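Local coordinates for endo-1,3-beta-glucanase, family GH16 (Zobellia galactanivorans, PDB 4BPZ), which probably hydrolyses internal beta-1,3 linkages in glucans such as algal laminarin, represented here by its family 16 glycoside hydrolase part with a bound glucan trisaccharide, at residues R67-K72 with D81-R86; F91-G96 with L191-S196; K108-A113 with I228-T233. The protein carries 1 engineered substitution. All blocks are in the same frame, centred on the assembly; numbering follows the deposited sequence.

Interaction 1 of 3, residues R67-K72 with D81-R86; sequences RAIKEK and DYTSAR
Ile69 and Thr83 face each other as an antiparallel hydrogen-bonded pair, the amide of each giving to the carbonyl of the other. A third bond, Glu71 N to Asp81 O (2.9 Å), arrives 44° out of the carbonyl plane, where the chain turns a corner. Glu71 is worth following outward. Glu71 CB passes 4.0 Å from Thr83 OG1. With CG anti to the backbone N (chi1 171°) and the rest of the chain extended, Glu71 CD crosses the threonine at a slant, 3.8 Å from Thr83 CG2. At the tip, OE1 accepts the Thr83 hydroxyl, with Thr83 OG1 2.8 Å from Glu71 OE1 and 38° off the carboxylate plane; OE2 forms a salt bridge with Arg53. Thr83 OG1 is also bonded to Asn56. On the other face, Lys70 CB rests 3.8 Å from Tyr82 CE2, and a water joins Lys70 NZ to Tyr82 OH, while NZ also reaches Glu240 O. Lys72 bends at chi2 to run beside Asp81, closing a salt bridge from NZ to OD1 at 2.6 Å. Each carboxylate meets a positive charge, Glu71 at Arg53 and Asp81 at Lys72, which would probably keep both ionised.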
loop_
_atom_site.group_PDB
_atom_site.type_symbol
_atom_site.label_atom_id
_atom_site.label_comp_id
_atom_site.label_asym_id
_atom_site.label_seq_id
_atom_site.Cartn_x
_atom_site.Cartn_y
_atom_site.Cartn_z
ATOM N N ARG A 67 -3.031 11.098 -6.099
ATOM C CA ARG A 67 -2.902 12.525 -5.704
ATOM C C ARG A 67 -3.781 12.767 -4.532
ATOM O O ARG A 67 -5.003 12.547 -4.569
ATOM C CB ARG A 67 -3.266 13.370 -6.923
ATOM C CG ARG A 67 -3.264 14.891 -6.594
ATOM C CD ARG A 67 -3.250 15.763 -7.816
ATOM N NE ARG A 67 -4.366 15.427 -8.713
ATOM C CZ ARG A 67 -4.388 15.637 -10.038
ATOM N NH1 ARG A 67 -3.357 16.263 -10.629
ATOM N NH2 ARG A 67 -5.431 15.193 -10.732
ATOM N N ALA A 68 -3.158 13.256 -3.440
ATOM C CA ALA A 68 -3.873 13.688 -2.243
ATOM C C ALA A 68 -4.094 15.197 -2.344
ATOM O O ALA A 68 -3.178 15.926 -2.763
ATOM C CB ALA A 68 -3.060 13.374 -1.027
ATOM N N ILE A 69 -5.242 15.669 -1.908
ATOM C CA ILE A 69 -5.654 17.083 -2.107
ATOM C C ILE A 69 -6.336 17.560 -0.866
ATOM O O ILE A 69 -7.155 16.870 -0.261
ATOM C CB ILE A 69 -6.631 17.228 -3.270
ATOM C CG1 ILE A 69 -6.159 16.561 -4.549
ATOM C CG2 ILE A 69 -6.935 18.691 -3.528
ATOM C CD1 ILE A 69 -7.165 16.543 -5.668
ATOM N N LYS A 70 -6.012 18.802 -0.435
ATOM C CA LYS A 70 -6.831 19.464 0.604
ATOM C C LYS A 70 -8.093 19.938 -0.082
ATOM O O LYS A 70 -8.077 20.849 -0.971
ATOM C CB LYS A 70 -6.052 20.645 1.212
ATOM C CG LYS A 70 -6.831 21.301 2.363
ATOM C CD LYS A 70 -5.975 22.309 3.069
ATOM C CE LYS A 70 -6.692 22.793 4.326
ATOM N NZ LYS A 70 -5.775 23.731 5.045
ATOM N N GLU A 71 -9.220 19.359 0.299
ATOM C CA GLU A 71 -10.494 19.494 -0.423
ATOM C C GLU A 71 -11.545 18.983 0.520
ATOM O O GLU A 71 -11.465 17.835 1.017
ATOM C CB GLU A 71 -10.440 18.531 -1.709
ATOM C CG GLU A 71 -11.756 18.437 -2.384
ATOM C CD GLU A 71 -11.818 17.460 -3.521
ATOM O OE1 GLU A 71 -10.827 16.744 -3.836
ATOM O OE2 GLU A 71 -12.906 17.440 -4.178
ATOM N N LYS A 72 -12.601 19.759 0.762
ATOM C CA LYS A 72 -13.739 19.252 1.570
ATOM C C LYS A 72 -14.479 18.199 0.708
ATOM O O LYS A 72 -14.833 18.490 -0.442
ATOM C CB LYS A 72 -14.721 20.377 1.983
ATOM C CG LYS A 72 -14.053 21.372 2.929
ATOM C CD LYS A 72 -14.050 20.859 4.362
ATOM C CE LYS A 72 -13.668 22.035 5.262
ATOM N NZ LYS A 72 -13.402 21.731 6.691
ATOM N N ASP A 81 -11.504 16.673 5.208
ATOM C CA ASP A 81 -10.821 17.868 4.664
ATOM C C ASP A 81 -9.792 17.526 3.587
ATOM O O ASP A 81 -9.175 18.439 3.029
ATOM C CB ASP A 81 -10.069 18.571 5.808
ATOM C CG ASP A 81 -11.000 19.182 6.814
ATOM O OD1 ASP A 81 -12.185 19.428 6.463
ATOM O OD2 ASP A 81 -10.540 19.418 7.955
ATOM N N TYR A 82 -9.577 16.234 3.274
ATOM C CA TYR A 82 -8.633 15.788 2.283
ATOM C C TYR A 82 -9.259 14.678 1.484
ATOM O O TYR A 82 -10.037 13.882 2.038
ATOM C CB TYR A 82 -7.303 15.269 2.890
ATOM C CG TYR A 82 -6.649 16.304 3.784
ATOM C CD1 TYR A 82 -7.010 16.371 5.153
ATOM C CD2 TYR A 82 -5.781 17.244 3.289
ATOM C CE1 TYR A 82 -6.503 17.395 5.976
ATOM C CE2 TYR A 82 -5.225 18.273 4.093
ATOM C CZ TYR A 82 -5.594 18.311 5.421
ATOM O OH TYR A 82 -5.086 19.326 6.187
ATOM N N THR A 83 -8.827 14.537 0.254
ATOM C CA THR A 83 -9.187 13.361 -0.595
ATOM C C THR A 83 -7.937 12.737 -1.129
ATOM O O THR A 83 -6.871 13.395 -1.290
ATOM C CB THR A 83 -10.109 13.834 -1.787
ATOM O OG1 THR A 83 -9.375 14.751 -2.566
ATOM C CG2 THR A 83 -11.399 14.384 -1.317
ATOM N N SER A 84 -8.005 11.442 -1.429
ATOM C CA SER A 84 -6.898 10.688 -1.981
ATOM C C SER A 84 -7.493 9.450 -2.684
ATOM O O SER A 84 -8.708 9.389 -2.891
ATOM C CB SER A 84 -5.913 10.355 -0.871
ATOM O OG SER A 84 -4.761 9.769 -1.377
ATOM N N ALA A 85 -6.631 8.494 -3.013
ATOM C CA ALA A 85 -7.103 7.222 -3.574
ATOM C C ALA A 85 -6.392 6.089 -2.859
ATOM O O ALA A 85 -5.264 6.207 -2.377
ATOM C CB ALA A 85 -6.870 7.139 -5.063
ATOM N N ARG A 86 -7.124 4.963 -2.820
ATOM C CA ARG A 86 -6.669 3.699 -2.206
ATOM C C ARG A 86 -7.048 2.570 -3.214
ATOM O O ARG A 86 -8.236 2.237 -3.312
ATOM C CB ARG A 86 -7.311 3.485 -0.821
ATOM C CG ARG A 86 -6.951 2.184 -0.157
ATOM C CD ARG A 86 -7.355 2.268 1.298
ATOM N NE ARG A 86 -7.253 0.948 1.987
ATOM C CZ ARG A 86 -6.848 0.800 3.245
ATOM N NH1 ARG A 86 -6.252 1.753 3.918
ATOM N NH2 ARG A 86 -7.000 -0.422 3.808
HETATM O O HOH W 1 -3.888 21.763 5.742
#

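Interaction 2 of 3, residues F91-G96 with L191-S196; sequences FAFTYG and LEWNAS
An aromatic cluster of Phe93, Tyr95 and Trp193 forms where strand 82-93 gives way to strand 96-103, against the end of strand 187-193. The indole is its centre. Carried with CG anti to the backbone N (chi1 173°), one face of the indole lies against the 93-95 backbone, with Tyr95 N 3.3 Å above the Trp193 ring plane, toward the rim. Its six-membered ring turns an edge toward the face of Phe93 in an offset edge-to-face pair, centroids 5.6 Å apart and planes at 69°; the nearest ring atoms are Phe93 CE2 and Trp193 CZ3 at 3.7 Å. Tyr95 in turn sends its own edge onto the face of the five-membered ring, planes at 82°, with Tyr95 CD1 3.5 Å from Trp193 NE1. Tyr95 CA adds a CH-pi contact, 4.0 Å from the centroid of that ring. The indole N-H is bonded to Tyr218 O.

In the jelly-roll sandwich of family 16 glycoside hydrolases, the chain crosses here from strand 82-93 to strand 96-103, which pairs antiparallel with strand 187-193. The new pairing opens at Gly96, whose N gives to Trp193 O at 2.8 Å, on a lone pair, and whose O accepts from Trp193 N. Gly96 has backbone angles at which a CB would press on the carbonyl oxygen of Tyr95.

The phenol of Tyr95 is sandwiched: Thr94 CG2 lies over the centre of one face, Ala195 N over the rim of the other, and OH is bonded to Asn219. Beyond it, Asn194 OD1 accepts from Ser196 N at 2.9 Å, an Asx turn that bends the chain toward strand 197-202.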
loop_
_atom_site.group_PDB
_atom_site.type_symbol
_atom_site.label_atom_id
_atom_site.label_comp_id
_atom_site.label_asym_id
_atom_site.label_seq_id
_atom_site.Cartn_x
_atom_site.Cartn_y
_atom_site.Cartn_z
ATOM N N PHE A 91 -6.126 -9.110 -7.992
ATOM C CA PHE A 91 -5.151 -10.180 -8.250
ATOM C C PHE A 91 -4.641 -10.490 -6.903
ATOM O O PHE A 91 -4.057 -9.624 -6.251
ATOM C CB PHE A 91 -3.959 -9.737 -9.151
ATOM C CG PHE A 91 -2.917 -10.830 -9.359
ATOM C CD1 PHE A 91 -3.210 -11.872 -10.244
ATOM C CD2 PHE A 91 -1.694 -10.862 -8.666
ATOM C CE1 PHE A 91 -2.283 -12.893 -10.514
ATOM C CE2 PHE A 91 -0.762 -11.901 -8.907
ATOM C CZ PHE A 91 -1.086 -12.907 -9.806
ATOM N N ALA A 92 -4.851 -11.723 -6.512
ATOM C CA ALA A 92 -4.428 -12.211 -5.224
ATOM C C ALA A 92 -3.421 -13.331 -5.446
ATOM O O ALA A 92 -3.647 -14.125 -6.394
ATOM C CB ALA A 92 -5.621 -12.688 -4.386
ATOM N N PHE A 93 -2.401 -13.461 -4.655
ATOM C CA PHE A 93 -1.311 -14.384 -4.942
ATOM C C PHE A 93 -0.673 -14.861 -3.650
ATOM O O PHE A 93 -0.711 -14.119 -2.640
ATOM C CB PHE A 93 -0.273 -13.756 -5.880
ATOM C CG PHE A 93 0.375 -12.561 -5.296
ATOM C CD1 PHE A 93 -0.300 -11.332 -5.171
ATOM C CD2 PHE A 93 1.669 -12.618 -4.765
ATOM C CE1 PHE A 93 0.236 -10.209 -4.585
ATOM C CE2 PHE A 93 2.235 -11.429 -4.167
ATOM C CZ PHE A 93 1.480 -10.286 -4.064
ATOM N N THR A 94 -0.085 -16.057 -3.731
ATOM C CA THR A 94 0.670 -16.627 -2.608
ATOM C C THR A 94 2.060 -16.874 -3.033
ATOM O O THR A 94 2.307 -17.676 -3.950
ATOM C CB THR A 94 0.076 -17.951 -2.105
ATOM O OG1 THR A 94 -1.315 -17.692 -1.874
ATOM C CG2 THR A 94 0.749 -18.405 -0.824
ATOM N N TYR A 95 3.004 -16.130 -2.384
ATOM C CA TYR A 95 4.444 -16.137 -2.698
ATOM C C TYR A 95 4.706 -15.365 -3.962
ATOM O O TYR A 95 3.813 -15.242 -4.862
ATOM C CB TYR A 95 5.046 -17.518 -2.714
ATOM C CG TYR A 95 4.712 -18.389 -1.525
ATOM C CD1 TYR A 95 4.653 -17.914 -0.239
ATOM C CD2 TYR A 95 4.411 -19.719 -1.713
ATOM C CE1 TYR A 95 4.359 -18.717 0.839
ATOM C CE2 TYR A 95 4.139 -20.590 -0.658
ATOM C CZ TYR A 95 4.097 -20.055 0.644
ATOM O OH TYR A 95 3.783 -20.899 1.666
ATOM N N GLY A 96 5.880 -14.808 -4.075
ATOM C CA GLY A 96 6.305 -14.151 -5.296
ATOM C C GLY A 96 7.225 -13.010 -4.985
ATOM O O GLY A 96 7.600 -12.703 -3.845
ATOM N N LEU A 191 9.406 -6.838 -2.638
ATOM C CA LEU A 191 9.180 -7.925 -1.702
ATOM C C LEU A 191 9.576 -9.212 -2.341
ATOM O O LEU A 191 9.150 -9.447 -3.503
ATOM C CB LEU A 191 7.675 -7.968 -1.324
ATOM C CG LEU A 191 7.175 -9.223 -0.599
ATOM C CD1 LEU A 191 7.798 -9.360 0.805
ATOM C CD2 LEU A 191 5.656 -9.217 -0.540
ATOM N N GLU A 192 10.299 -10.090 -1.662
ATOM C CA GLU A 192 10.474 -11.489 -2.107
ATOM C C GLU A 192 9.871 -12.338 -0.981
ATOM O O GLU A 192 10.339 -12.326 0.152
ATOM C CB GLU A 192 11.967 -11.789 -2.246
ATOM C CG GLU A 192 12.573 -11.021 -3.369
ATOM C CD GLU A 192 14.053 -11.020 -3.434
ATOM O OE1 GLU A 192 14.698 -11.890 -2.768
ATOM O OE2 GLU A 192 14.611 -10.153 -4.137
ATOM N N TRP A 193 8.871 -13.109 -1.343
ATOM C CA TRP A 193 8.072 -13.841 -0.416
ATOM C C TRP A 193 8.006 -15.298 -0.835
ATOM O O TRP A 193 7.574 -15.615 -1.948
ATOM C CB TRP A 193 6.674 -13.229 -0.428
ATOM C CG TRP A 193 5.585 -13.912 0.334
ATOM C CD1 TRP A 193 5.669 -14.766 1.453
ATOM C CD2 TRP A 193 4.190 -13.753 0.074
ATOM N NE1 TRP A 193 4.438 -15.151 1.822
ATOM C CE2 TRP A 193 3.494 -14.568 1.030
ATOM C CE3 TRP A 193 3.426 -13.028 -0.894
ATOM C CZ2 TRP A 193 2.109 -14.670 1.002
ATOM C CZ3 TRP A 193 2.056 -13.141 -0.887
ATOM C CH2 TRP A 193 1.400 -13.984 0.050
ATOM N N ASN A 194 8.398 -16.203 0.073
ATOM C CA ASN A 194 8.216 -17.654 -0.196
ATOM C C ASN A 194 7.932 -18.332 1.093
ATOM O O ASN A 194 7.666 -17.679 2.138
ATOM C CB ASN A 194 9.393 -18.220 -1.001
ATOM C CG ASN A 194 10.705 -18.086 -0.265
ATOM O OD1 ASN A 194 10.741 -17.999 0.985
ATOM N ND2 ASN A 194 11.828 -18.114 -1.025
ATOM N N ALA A 195 7.831 -19.657 1.061
ATOM C CA ALA A 195 7.485 -20.418 2.280
ATOM C C ALA A 195 8.542 -20.241 3.379
ATOM O O ALA A 195 8.300 -20.522 4.543
ATOM C CB ALA A 195 7.287 -21.892 1.984
ATOM N N SER A 196 9.775 -19.871 2.997
ATOM C CA SER A 196 10.914 -19.705 3.935
ATOM C C SER A 196 10.948 -18.321 4.617
ATOM O O SER A 196 11.235 -18.251 5.793
ATOM C CB SER A 196 12.219 -19.970 3.151
ATOM O OG SER A 196 12.218 -21.324 2.693
#

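Interaction 3 of 3, residues K108-A113 with I228-T233; sequences KGTWPA and IAMGGT. With GLC (alpha-D-glucopyranose), chain C.
Trp111 and Ala229 pair across two antiparallel strands whose axes approach to 4.4 Å at 154°. Trp111 N gives to Ala229 O, and Ala229 N returns to Trp111 O from 46° off the carbonyl plane. One residue beyond the strand, Gly231 N meets Gly109 O at 2.9 Å in an almost straight bond (175°). On one face, Thr110 CG2 lies beside Met230, 3.8 Å from SD. On the other, the benzene end of the Trp111 indole runs alongside the 229-233 turn. Trp111 CE3 sits 3.9 Å from Ala229 CB, while Gly231 O comes up to the ring edge, 3.4 Å from Trp111 CE3. At the pyrrole end, Trp111 NE1 is 3.1 Å from GLC O6 and is hydrogen-bonded to Glu147 OE1, which also bonds GLC. Ala113 CB approaches GLC C6 at 3.5 Å. Replacing Trp111 by an alanine would probably leave Glu147 without its indole N-H partner and open a gap beside Ala229 and the sugar. Asp144 and Asn44 also hydrogen-bond this glucose, in the glycan-binding cleft on the concave face of the beta sandwich characteristic of the family.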
loop_
_atom_site.group_PDB
_atom_site.type_symbol
_atom_site.label_atom_id
_atom_site.label_comp_id
_atom_site.label_asym_id
_atom_site.label_seq_id
_atom_site.Cartn_x
_atom_site.Cartn_y
_atom_site.Cartn_z
ATOM N N LYS A 108 5.069 17.406 3.770
ATOM C CA LYS A 108 4.752 17.039 5.119
ATOM C C LYS A 108 3.278 16.670 5.265
ATOM O O LYS A 108 2.447 17.328 4.654
ATOM C CB LYS A 108 5.112 18.227 6.082
ATOM C CG LYS A 108 4.968 17.917 7.546
ATOM C CD LYS A 108 5.619 19.067 8.370
ATOM C CE LYS A 108 5.301 18.752 9.829
ATOM N NZ LYS A 108 6.056 19.545 10.851
ATOM N N GLY A 109 2.994 15.680 6.104
ATOM C CA GLY A 109 1.636 15.240 6.333
ATOM C C GLY A 109 1.181 14.037 5.501
ATOM O O GLY A 109 0.139 13.464 5.808
ATOM N N THR A 110 1.917 13.731 4.438
ATOM C CA THR A 110 1.571 12.636 3.549
ATOM C C THR A 110 2.144 11.313 4.073
ATOM O O THR A 110 3.252 11.239 4.633
ATOM C CB THR A 110 2.105 12.914 2.135
ATOM O OG1 THR A 110 3.551 12.988 2.182
ATOM C CG2 THR A 110 1.549 14.141 1.490
ATOM N N TRP A 111 1.364 10.251 3.844
ATOM C CA TRP A 111 1.681 8.902 4.313
ATOM C C TRP A 111 1.449 7.943 3.167
ATOM O O TRP A 111 0.364 7.277 3.112
ATOM C CB TRP A 111 0.858 8.605 5.565
ATOM C CG TRP A 111 1.017 7.247 6.169
ATOM C CD1 TRP A 111 1.921 6.255 5.839
ATOM C CD2 TRP A 111 0.201 6.739 7.236
ATOM N NE1 TRP A 111 1.695 5.132 6.654
ATOM C CE2 TRP A 111 0.648 5.430 7.485
ATOM C CE3 TRP A 111 -0.825 7.273 8.002
ATOM C CZ2 TRP A 111 0.087 4.652 8.493
ATOM C CZ3 TRP A 111 -1.393 6.497 9.031
ATOM C CH2 TRP A 111 -0.918 5.208 9.268
ATOM N N PRO A 112 2.343 7.816 2.246
ATOM C CA PRO A 112 2.173 6.856 1.135
ATOM C C PRO A 112 2.481 5.447 1.615
ATOM O O PRO A 112 3.263 5.240 2.548
ATOM C CB PRO A 112 3.279 7.292 0.124
ATOM C CG PRO A 112 4.406 7.778 1.058
ATOM C CD PRO A 112 3.671 8.539 2.168
ATOM N N ALA A 113 1.895 4.461 0.919
ATOM C CA ALA A 113 2.180 3.086 1.238
ATOM C C ALA A 113 1.990 2.182 0.023
ATOM O O ALA A 113 1.114 2.408 -0.821
ATOM C CB ALA A 113 1.297 2.588 2.366
ATOM N N ILE A 228 -2.251 7.005 -0.660
ATOM C CA ILE A 228 -1.660 8.086 0.196
ATOM C C ILE A 228 -2.653 8.393 1.277
ATOM O O ILE A 228 -3.721 8.931 0.958
ATOM C CB ILE A 228 -1.303 9.381 -0.561
ATOM C CG1 ILE A 228 -0.493 9.186 -1.843
ATOM C CG2 ILE A 228 -0.569 10.300 0.433
ATOM C CD1 ILE A 228 -0.396 10.489 -2.638
ATOM N N ALA A 229 -2.341 8.119 2.531
ATOM C CA ALA A 229 -3.157 8.631 3.637
ATOM C C ALA A 229 -2.669 10.033 3.971
ATOM O O ALA A 229 -1.513 10.381 3.728
ATOM C CB ALA A 229 -3.032 7.689 4.821
ATOM N N MET A 230 -3.530 10.813 4.569
ATOM C CA MET A 230 -3.187 12.186 5.075
ATOM C C MET A 230 -3.336 12.206 6.580
ATOM O O MET A 230 -4.357 11.812 7.126
ATOM C CB MET A 230 -4.074 13.200 4.460
ATOM C CG MET A 230 -3.833 13.431 2.971
ATOM S SD MET A 230 -2.123 13.940 2.530
ATOM C CE MET A 230 -1.952 15.470 3.479
ATOM N N GLY A 231 -2.298 12.703 7.258
ATOM C CA GLY A 231 -2.356 12.786 8.716
ATOM C C GLY A 231 -2.406 11.409 9.336
ATOM O O GLY A 231 -1.870 10.416 8.844
ATOM N N GLY A 232 -3.066 11.368 10.511
ATOM C CA GLY A 232 -3.106 10.128 11.269
ATOM C C GLY A 232 -1.777 9.723 11.864
ATOM O O GLY A 232 -0.806 10.526 11.930
ATOM N N THR A 233 -1.674 8.479 12.283
ATOM C CA THR A 233 -0.504 7.955 13.050
ATOM C C THR A 233 0.797 8.356 12.460
ATOM O O THR A 233 1.690 8.914 13.099
ATOM C CB THR A 233 -0.597 6.426 13.229
ATOM O OG1 THR A 233 -1.913 6.134 13.723
ATOM C CG2 THR A 233 0.441 5.913 14.248
HETATM C C1 GLC C . 0.353 -0.768 7.829
HETATM C C2 GLC C . -0.711 -0.473 8.940
HETATM C C3 GLC C . -2.013 -0.095 8.219
HETATM C C4 GLC C . -1.794 1.026 7.299
HETATM C C5 GLC C . -0.862 0.478 6.245
HETATM C C6 GLC C . -0.505 1.472 5.164
HETATM O O1 GLC C . 0.188 -2.032 7.223
HETATM O O2 GLC C . -0.821 -1.637 9.720
HETATM O O3 GLC C . -3.034 0.271 9.240
HETATM O O4 GLC C . -3.048 1.455 6.734
HETATM O O5 GLC C . 0.381 0.131 6.895
HETATM O O6 GLC C . 0.136 2.628 5.691
#

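Following the chain from the N terminus, interaction 1 closes first, a short loop of eight residues that includes strand 78-80 and returns along strand 82-93. That same strand leads to 91-96, where interaction 2 opens; it closes only at 191-196. Interaction 3 opens inside this span, at 108-113, and closes beyond it at 228-233, so the two cross. Interactions 1 and 3 touch: Ser84 OG bonds Ile228 O, and Met230 packs on Ala68 and Tyr82, binding strands 63-75 and 82-93 to strand 222-230, which pairs with the strand that carries Trp111. Interaction 2 lies on the opposite side of the chain's centre from the other two, about 31 Å from interaction 1 centre to centre, tying strand 187-193 to the start of strand 96-103.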